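PDB 4P98: extracellular solute-binding protein from Conexibacter woesei, which probably serves as the lipid-anchored substrate-binding component of an ABC transporter, capturing a small solute outside the cell membrane for uptake. Local coordinates for residues Phe125-Ser138 with Ala158-Asn171. Numbering follows the deposited sequence.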
ATOM      1  N   PHE A 125       5.566  -4.595  -4.610  1.00 15.41           N
ATOM      2  CA  PHE A 125       5.235  -3.274  -5.167  1.00 17.36           C
ATOM      3  C   PHE A 125       4.624  -3.387  -6.557  1.00 17.20           C
ATOM      4  O   PHE A 125       3.664  -2.695  -6.880  1.00 19.26           O
ATOM      5  CB  PHE A 125       6.482  -2.388  -5.220  1.00 19.39           C
ATOM      6  CG  PHE A 125       6.941  -1.921  -3.872  1.00 23.06           C
ATOM      7  CD1 PHE A 125       6.265  -0.902  -3.221  1.00 27.45           C
ATOM      8  CD2 PHE A 125       8.044  -2.498  -3.257  1.00 26.78           C
ATOM      9  CE1 PHE A 125       6.677  -0.464  -1.970  1.00 29.23           C
ATOM     10  CE2 PHE A 125       8.467  -2.064  -2.008  1.00 29.61           C
ATOM     11  CZ  PHE A 125       7.778  -1.047  -1.366  1.00 29.96           C
ATOM     12  N   GLY A 126       5.168  -4.293  -7.355  1.00 18.51           N
ATOM     13  CA  GLY A 126       4.677  -4.539  -8.705  1.00 18.82           C
ATOM     14  C   GLY A 126       3.186  -4.838  -8.761  1.00 18.99           C
ATOM     15  O   GLY A 126       2.538  -4.501  -9.742  1.00 19.15           O
ATOM     16  N   GLN A 127       2.646  -5.463  -7.708  1.00 20.51           N
ATOM     17  CA  GLN A 127       1.213  -5.801  -7.653  1.00 20.82           C
ATOM     18  C   GLN A 127       0.297  -4.613  -7.426  1.00 19.90           C
ATOM     19  O   GLN A 127      -0.809  -4.586  -7.962  1.00 21.27           O
ATOM     20  CB  GLN A 127       0.928  -6.882  -6.614  1.00 20.83           C
ATOM     21  CG  GLN A 127       1.405  -8.243  -7.085  1.00 22.62           C
ATOM     22  CD  GLN A 127       0.713  -9.406  -6.406  1.00 23.60           C
ATOM     23  OE1 GLN A 127      -0.266  -9.246  -5.698  1.00 22.67           O
ATOM     24  NE2 GLN A 127       1.246 -10.593  -6.621  1.00 26.74           N
ATOM     25  N   LEU A 128       0.728  -3.651  -6.621  1.00 19.40           N
ATOM     26  CA  LEU A 128       0.003  -2.386  -6.511  1.00 20.10           C
ATOM     27  C   LEU A 128      -0.044  -1.714  -7.872  1.00 18.17           C
ATOM     28  O   LEU A 128      -1.097  -1.219  -8.292  1.00 21.49           O
ATOM     29  CB  LEU A 128       0.669  -1.437  -5.520  1.00 22.52           C
ATOM     30  CG  LEU A 128       0.760  -1.841  -4.056  1.00 24.03           C
ATOM     31  CD1 LEU A 128       1.656  -0.821  -3.348  1.00 26.88           C
ATOM     32  CD2 LEU A 128      -0.601  -1.893  -3.385  1.00 22.77           C
ATOM     33  N   GLY A 129       1.086  -1.706  -8.570  1.00 18.29           N
ATOM     34  CA  GLY A 129       1.141  -1.146  -9.911  1.00 19.58           C
ATOM     35  C   GLY A 129       0.199  -1.866 -10.857  1.00 19.88           C
ATOM     36  O   GLY A 129      -0.578  -1.232 -11.575  1.00 16.69           O
ATOM     37  N   TYR A 130       0.251  -3.198 -10.828  1.00 19.01           N
ATOM     38  CA  TYR A 130      -0.588  -4.006 -11.707  1.00 18.93           C
ATOM     39  C   TYR A 130      -2.075  -3.696 -11.525  1.00 16.36           C
ATOM     40  O   TYR A 130      -2.785  -3.535 -12.507  1.00 20.45           O
ATOM     41  CB  TYR A 130      -0.311  -5.500 -11.523  1.00 18.23           C
ATOM     42  CG  TYR A 130      -0.898  -6.349 -12.626  1.00 17.75           C
ATOM     43  CD1 TYR A 130      -0.157  -6.643 -13.765  1.00 18.73           C
ATOM     44  CD2 TYR A 130      -2.197  -6.835 -12.538  1.00 19.85           C
ATOM     45  CE1 TYR A 130      -0.683  -7.423 -14.778  1.00 21.84           C
ATOM     46  CE2 TYR A 130      -2.736  -7.627 -13.553  1.00 19.89           C
ATOM     47  CZ  TYR A 130      -1.974  -7.914 -14.665  1.00 20.01           C
ATOM     48  OH  TYR A 130      -2.499  -8.672 -15.691  1.00 23.19           O
ATOM     49  N   LEU A 131      -2.541  -3.588 -10.285  1.00 15.83           N
ATOM     50  CA  LEU A 131      -3.940  -3.284 -10.036  1.00 17.01           C
ATOM     51  C   LEU A 131      -4.323  -1.882 -10.536  1.00 20.46           C
ATOM     52  O   LEU A 131      -5.406  -1.687 -11.097  1.00 17.33           O
ATOM     53  CB  LEU A 131      -4.273  -3.446  -8.556  1.00 16.90           C
ATOM     54  CG  LEU A 131      -5.714  -3.166  -8.155  1.00 16.68           C
ATOM     55  CD1 LEU A 131      -6.687  -4.047  -8.944  1.00 19.44           C
ATOM     56  CD2 LEU A 131      -5.891  -3.348  -6.668  1.00 17.22           C
ATOM     57  N   ASP A 132      -3.448  -0.906 -10.339  1.00 21.11           N
ATOM     58  CA  ASP A 132      -3.702   0.443 -10.866  1.00 22.40           C
ATOM     59  C   ASP A 132      -3.862   0.437 -12.378  1.00 18.31           C
ATOM     60  O   ASP A 132      -4.811   1.026 -12.918  1.00 22.09           O
ATOM     61  CB  ASP A 132      -2.550   1.389 -10.523  1.00 24.50           C
ATOM     62  CG  ASP A 132      -2.441   1.659  -9.068  1.00 27.99           C
ATOM     63  OD1 ASP A 132      -3.470   1.641  -8.363  1.00 31.94           O
ATOM     64  OD2 ASP A 132      -1.300   1.912  -8.628  1.00 43.24           O
ATOM     65  N   GLY A 133      -2.929  -0.225 -13.056  1.00 17.10           N
ATOM     66  CA  GLY A 133      -2.930  -0.324 -14.505  1.00 18.36           C
ATOM     67  C   GLY A 133      -4.131  -1.093 -15.029  1.00 21.66           C
ATOM     68  O   GLY A 133      -4.724  -0.723 -16.045  1.00 20.01           O
ATOM     69  N   PHE A 134      -4.498  -2.160 -14.326  1.00 22.67           N
ATOM     70  CA  PHE A 134      -5.675  -2.936 -14.685  1.00 21.36           C
ATOM     71  C   PHE A 134      -6.963  -2.122 -14.551  1.00 21.43           C
ATOM     72  O   PHE A 134      -7.835  -2.206 -15.413  1.00 22.01           O
ATOM     73  CB  PHE A 134      -5.760  -4.205 -13.843  1.00 21.65           C
ATOM     74  CG  PHE A 134      -6.891  -5.110 -14.239  1.00 20.62           C
ATOM     75  CD1 PHE A 134      -8.127  -4.994 -13.638  1.00 22.91           C
ATOM     76  CD2 PHE A 134      -6.711  -6.068 -15.226  1.00 23.46           C
ATOM     77  CE1 PHE A 134      -9.179  -5.828 -14.010  1.00 24.70           C
ATOM     78  CE2 PHE A 134      -7.755  -6.902 -15.606  1.00 22.93           C
ATOM     79  CZ  PHE A 134      -8.984  -6.781 -14.993  1.00 22.96           C
ATOM     80  N   VAL A 135      -7.085  -1.343 -13.478  1.00 21.32           N
ATOM     81  CA  VAL A 135      -8.231  -0.454 -13.307  1.00 20.97           C
ATOM     82  C   VAL A 135      -8.248   0.588 -14.419  1.00 24.23           C
ATOM     83  O   VAL A 135      -9.312   0.870 -14.993  1.00 22.54           O
ATOM     84  CB  VAL A 135      -8.260   0.231 -11.915  1.00 21.89           C
ATOM     85  CG1 VAL A 135      -9.292   1.345 -11.862  1.00 20.92           C
ATOM     86  CG2 VAL A 135      -8.562  -0.770 -10.818  1.00 22.99           C
ATOM     87  N   ALA A 136      -7.079   1.147 -14.738  1.00 21.07           N
ATOM     88  CA  ALA A 136      -6.967   2.122 -15.820  1.00 22.28           C
ATOM     89  C   ALA A 136      -7.444   1.545 -17.157  1.00 24.01           C
ATOM     90  O   ALA A 136      -8.121   2.220 -17.926  1.00 24.87           O
ATOM     91  CB  ALA A 136      -5.535   2.616 -15.950  1.00 21.90           C
ATOM     92  N   GLY A 137      -7.082   0.300 -17.429  1.00 23.50           N
ATOM     93  CA  GLY A 137      -7.464  -0.356 -18.668  1.00 23.45           C
ATOM     94  C   GLY A 137      -8.907  -0.831 -18.702  1.00 21.73           C
ATOM     95  O   GLY A 137      -9.399  -1.213 -19.753  1.00 23.66           O
ATOM     96  N   SER A 138      -9.586  -0.800 -17.562  1.00 22.58           N
ATOM     97  CA  SER A 138     -10.977  -1.232 -17.462  1.00 25.26           C
ATOM     98  C   SER A 138     -11.989  -0.099 -17.641  1.00 29.03           C
ATOM     99  O   SER A 138     -13.188  -0.345 -17.624  1.00 26.98           O
ATOM    100  CB  SER A 138     -11.221  -1.890 -16.098  1.00 23.03           C
ATOM    101  OG  SER A 138     -10.443  -3.068 -15.968  1.00 24.01           O
ATOM    102  N   ALA A 158       9.753  -0.950 -10.621  1.00 15.78           N
ATOM    103  CA  ALA A 158       8.933  -2.170 -10.569  1.00 16.97           C
ATOM    104  C   ALA A 158       7.425  -1.843 -10.518  1.00 17.55           C
ATOM    105  O   ALA A 158       6.611  -2.474 -11.227  1.00 16.86           O
ATOM    106  CB  ALA A 158       9.341  -3.037  -9.391  1.00 16.48           C
ATOM    107  N   THR A 159       7.063  -0.849  -9.708  1.00 15.02           N
ATOM    108  CA  THR A 159       5.679  -0.409  -9.617  1.00 15.21           C
ATOM    109  C   THR A 159       5.177   0.024 -10.995  1.00 15.96           C
ATOM    110  O   THR A 159       4.074  -0.354 -11.413  1.00 15.85           O
ATOM    111  CB  THR A 159       5.509   0.753  -8.614  1.00 15.21           C
ATOM    112  OG1 THR A 159       5.984   0.355  -7.306  1.00 16.94           O
ATOM    113  CG2 THR A 159       4.050   1.153  -8.501  1.00 16.67           C
ATOM    114  N   HIS A 160       5.989   0.818 -11.688  1.00 15.23           N
ATOM    115  CA  HIS A 160       5.642   1.320 -13.019  1.00 16.15           C
ATOM    116  C   HIS A 160       5.597   0.246 -14.095  1.00 17.68           C
ATOM    117  O   HIS A 160       4.760   0.318 -15.009  1.00 16.69           O
ATOM    118  CB  HIS A 160       6.586   2.438 -13.428  1.00 16.36           C
ATOM    119  CG  HIS A 160       6.248   3.741 -12.784  1.00 16.17           C
ATOM    120  ND1 HIS A 160       5.832   4.839 -13.503  1.00 19.34           N
ATOM    121  CD2 HIS A 160       6.211   4.108 -11.484  1.00 16.91           C
ATOM    122  CE1 HIS A 160       5.579   5.835 -12.674  1.00 18.94           C
ATOM    123  NE2 HIS A 160       5.795   5.417 -11.443  1.00 17.52           N
ATOM    124  N   LYS A 161       6.495  -0.729 -14.007  1.00 17.87           N
ATOM    125  CA  LYS A 161       6.441  -1.892 -14.898  1.00 19.90           C
ATOM    126  C   LYS A 161       5.115  -2.638 -14.686  1.00 18.00           C
ATOM    127  O   LYS A 161       4.492  -3.097 -15.649  1.00 20.53           O
ATOM    128  CB  LYS A 161       7.659  -2.800 -14.674  1.00 21.27           C
ATOM    129  CG  LYS A 161       7.926  -3.789 -15.791  1.00 26.49           C
ATOM    130  CD  LYS A 161       9.293  -4.441 -15.653  1.00 29.41           C
ATOM    131  CE  LYS A 161       9.575  -5.393 -16.804  1.00 31.31           C
ATOM    132  NZ  LYS A 161      10.834  -6.152 -16.570  1.00 33.87           N
ATOM    133  N   GLY A 162       4.677  -2.727 -13.431  1.00 16.96           N
ATOM    134  CA  GLY A 162       3.372  -3.284 -13.078  1.00 18.29           C
ATOM    135  C   GLY A 162       2.196  -2.554 -13.700  1.00 19.10           C
ATOM    136  O   GLY A 162       1.295  -3.183 -14.269  1.00 16.75           O
ATOM    137  N   ILE A 163       2.206  -1.225 -13.616  1.00 17.80           N
ATOM    138  CA  ILE A 163       1.134  -0.417 -14.197  1.00 19.11           C
ATOM    139  C   ILE A 163       0.987  -0.710 -15.675  1.00 18.23           C
ATOM    140  O   ILE A 163      -0.129  -0.927 -16.169  1.00 22.37           O
ATOM    141  CB  ILE A 163       1.381   1.105 -14.034  1.00 19.13           C
ATOM    142  CG1 ILE A 163       1.315   1.494 -12.561  1.00 19.03           C
ATOM    143  CG2 ILE A 163       0.338   1.904 -14.832  1.00 18.71           C
ATOM    144  CD1 ILE A 163       1.671   2.943 -12.302  1.00 22.30           C
ATOM    145  N   ARG A 164       2.117  -0.702 -16.373  1.00 18.34           N
ATOM    146  CA  ARG A 164       2.140  -0.914 -17.810  1.00 22.89           C
ATOM    147  C   ARG A 164       1.553  -2.286 -18.143  1.00 25.19           C
ATOM    148  O   ARG A 164       0.726  -2.413 -19.055  1.00 24.21           O
ATOM    149  CB  ARG A 164       3.567  -0.796 -18.329  1.00 24.94           C
ATOM    150  CG  ARG A 164       3.685  -0.614 -19.831  1.00 31.49           C
ATOM    151  CD  ARG A 164       5.143  -0.605 -20.280  1.00 37.81           C
ATOM    152  NE  ARG A 164       5.832   0.661 -20.006  1.00 43.77           N
ATOM    153  CZ  ARG A 164       5.904   1.697 -20.850  1.00 49.63           C
ATOM    154  NH1 ARG A 164       5.321   1.652 -22.054  1.00 48.22           N
ATOM    155  NH2 ARG A 164       6.562   2.800 -20.491  1.00 48.88           N
ATOM    156  N   ALA A 165       1.967  -3.300 -17.389  1.00 24.08           N
ATOM    157  CA  ALA A 165       1.487  -4.662 -17.596  1.00 21.68           C
ATOM    158  C   ALA A 165      -0.005  -4.821 -17.322  1.00 19.58           C
ATOM    159  O   ALA A 165      -0.717  -5.463 -18.096  1.00 24.16           O
ATOM    160  CB  ALA A 165       2.295  -5.647 -16.753  1.00 21.27           C
ATOM    161  N   GLY A 166      -0.483  -4.243 -16.227  1.00 17.59           N
ATOM    162  CA  GLY A 166      -1.905  -4.257 -15.901  1.00 20.93           C
ATOM    163  C   GLY A 166      -2.751  -3.577 -16.960  1.00 23.59           C
ATOM    164  O   GLY A 166      -3.831  -4.069 -17.331  1.00 21.64           O
ATOM    165  N   LEU A 167      -2.253  -2.443 -17.448  1.00 23.37           N
ATOM    166  CA  LEU A 167      -2.937  -1.689 -18.493  1.00 23.64           C
ATOM    167  C   LEU A 167      -2.979  -2.476 -19.800  1.00 23.53           C
ATOM    168  O   LEU A 167      -4.022  -2.533 -20.446  1.00 23.99           O
ATOM    169  CB  LEU A 167      -2.259  -0.334 -18.720  1.00 22.15           C
ATOM    170  CG  LEU A 167      -2.876   0.543 -19.820  1.00 20.74           C
ATOM    171  CD1 LEU A 167      -4.316   0.885 -19.489  1.00 19.12           C
ATOM    172  CD2 LEU A 167      -2.042   1.805 -19.967  1.00 22.55           C
ATOM    173  N   LYS A 168      -1.851  -3.077 -20.177  1.00 25.82           N
ATOM    174  CA  LYS A 168      -1.781  -3.882 -21.393  1.00 30.01           C
ATOM    175  C   LYS A 168      -2.746  -5.070 -21.322  1.00 30.67           C
ATOM    176  O   LYS A 168      -3.359  -5.422 -22.322  1.00 29.62           O
ATOM    177  CB  LYS A 168      -0.358  -4.377 -21.642  1.00 31.16           C
ATOM    178  CG  LYS A 168      -0.187  -5.120 -22.958  1.00 33.68           C
ATOM    179  CD  LYS A 168       1.232  -5.625 -23.114  1.00 37.57           C
ATOM    180  CE  LYS A 168       1.380  -6.485 -24.356  1.00 39.09           C
ATOM    181  NZ  LYS A 168       2.777  -6.957 -24.511  1.00 41.62           N
ATOM    182  N   ALA A 169      -2.890  -5.660 -20.140  1.00 30.95           N
ATOM    183  CA  ALA A 169      -3.777  -6.804 -19.954  1.00 30.66           C
ATOM    184  C   ALA A 169      -5.237  -6.402 -20.123  1.00 28.63           C
ATOM    185  O   ALA A 169      -5.983  -7.065 -20.833  1.00 32.08           O
ATOM    186  CB  ALA A 169      -3.555  -7.447 -18.591  1.00 30.66           C
ATOM    187  N   ALA A 170      -5.643  -5.314 -19.483  1.00 25.42           N
ATOM    188  CA  ALA A 170      -7.036  -4.895 -19.525  1.00 26.12           C
ATOM    189  C   ALA A 170      -7.401  -4.124 -20.795  1.00 26.77           C
ATOM    190  O   ALA A 170      -8.558  -4.147 -21.217  1.00 26.51           O
ATOM    191  CB  ALA A 170      -7.389  -4.083 -18.296  1.00 24.94           C
ATOM    192  N   ASN A 171      -6.432  -3.429 -21.386  1.00 25.00           N
ATOM    193  CA  ASN A 171      -6.682  -2.641 -22.592  1.00 27.46           C
ATOM    194  C   ASN A 171      -5.423  -2.547 -23.433  1.00 26.01           C
ATOM    195  O   ASN A 171      -4.680  -1.560 -23.344  1.00 27.49           O
ATOM    196  CB  ASN A 171      -7.188  -1.240 -22.216  1.00 28.82           C
ATOM    197  CG  ASN A 171      -7.609  -0.420 -23.422  1.00 29.61           C
ATOM    198  OD1 ASN A 171      -7.429  -0.823 -24.577  1.00 29.07           O
ATOM    199  ND2 ASN A 171      -8.176   0.747 -23.156  1.00 26.72           N
TER
HETATM  200  O   HOH W   1      -8.476   2.181 -20.637  1.00 29.29           O
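Gly129 and Gly133 of helix 125-137 lie directly against Gly162, Ile163 and Gly166 of helix 154-170, and the axes of the two segments approach to 6.3 Å at a crossing angle of -34°. Backbone rests on backbone: CA of Gly133 is 4.1 Å from CA of Ile163. Gly129, Gly133 and Gly137 facing Gly162 and Gly166, at four-residue spacing, make this a GxxxG-type parallel crossing. A CB on Gly129, Gly133, Gly162 or Gly166 would run into O of Thr159, Ile163, Gly126 or Tyr130, respectively. The closeness lets CA-H...O contacts run both ways, as from Gly129 CA to Thr159 O (3.4 Å) and from Ile163 CA to Gly129 O (3.2 Å). In this two-domain binding-protein fold, helix 125-137 follows strand 118-123 of the six-stranded sheet but packs on the second domain, Asp132, Val135 and Ala136 touching Ile226; helix 154-170 follows strand 144-149, and its Ile163 and Leu167 lean on Tyr176.

Tyr130 is a knob among Gly162, Ala165, Gly166 and Ala169. Its ring, swung beside its own carbonyl carbon (chi1 -166°), lays one face over Gly166 CA, 3.7 Å from the centroid, while OH reaches Ala169 CB. With only the methyl group of an alanine in place of the ring, the hollow between Gly166, Ala165 and Ala169 is likely to be left unfilled. Alanine's small methyl suits position Ala170, whose CB makes an off-centre CH-pi contact with Phe134, CD2 at 3.7 Å. On the other flank, Leu167's long branch brings CD1 within 3.5 Å of CA of Gly137, where a CB would strike Ala170, and a water joins Ala136 O to Asn171 ND2.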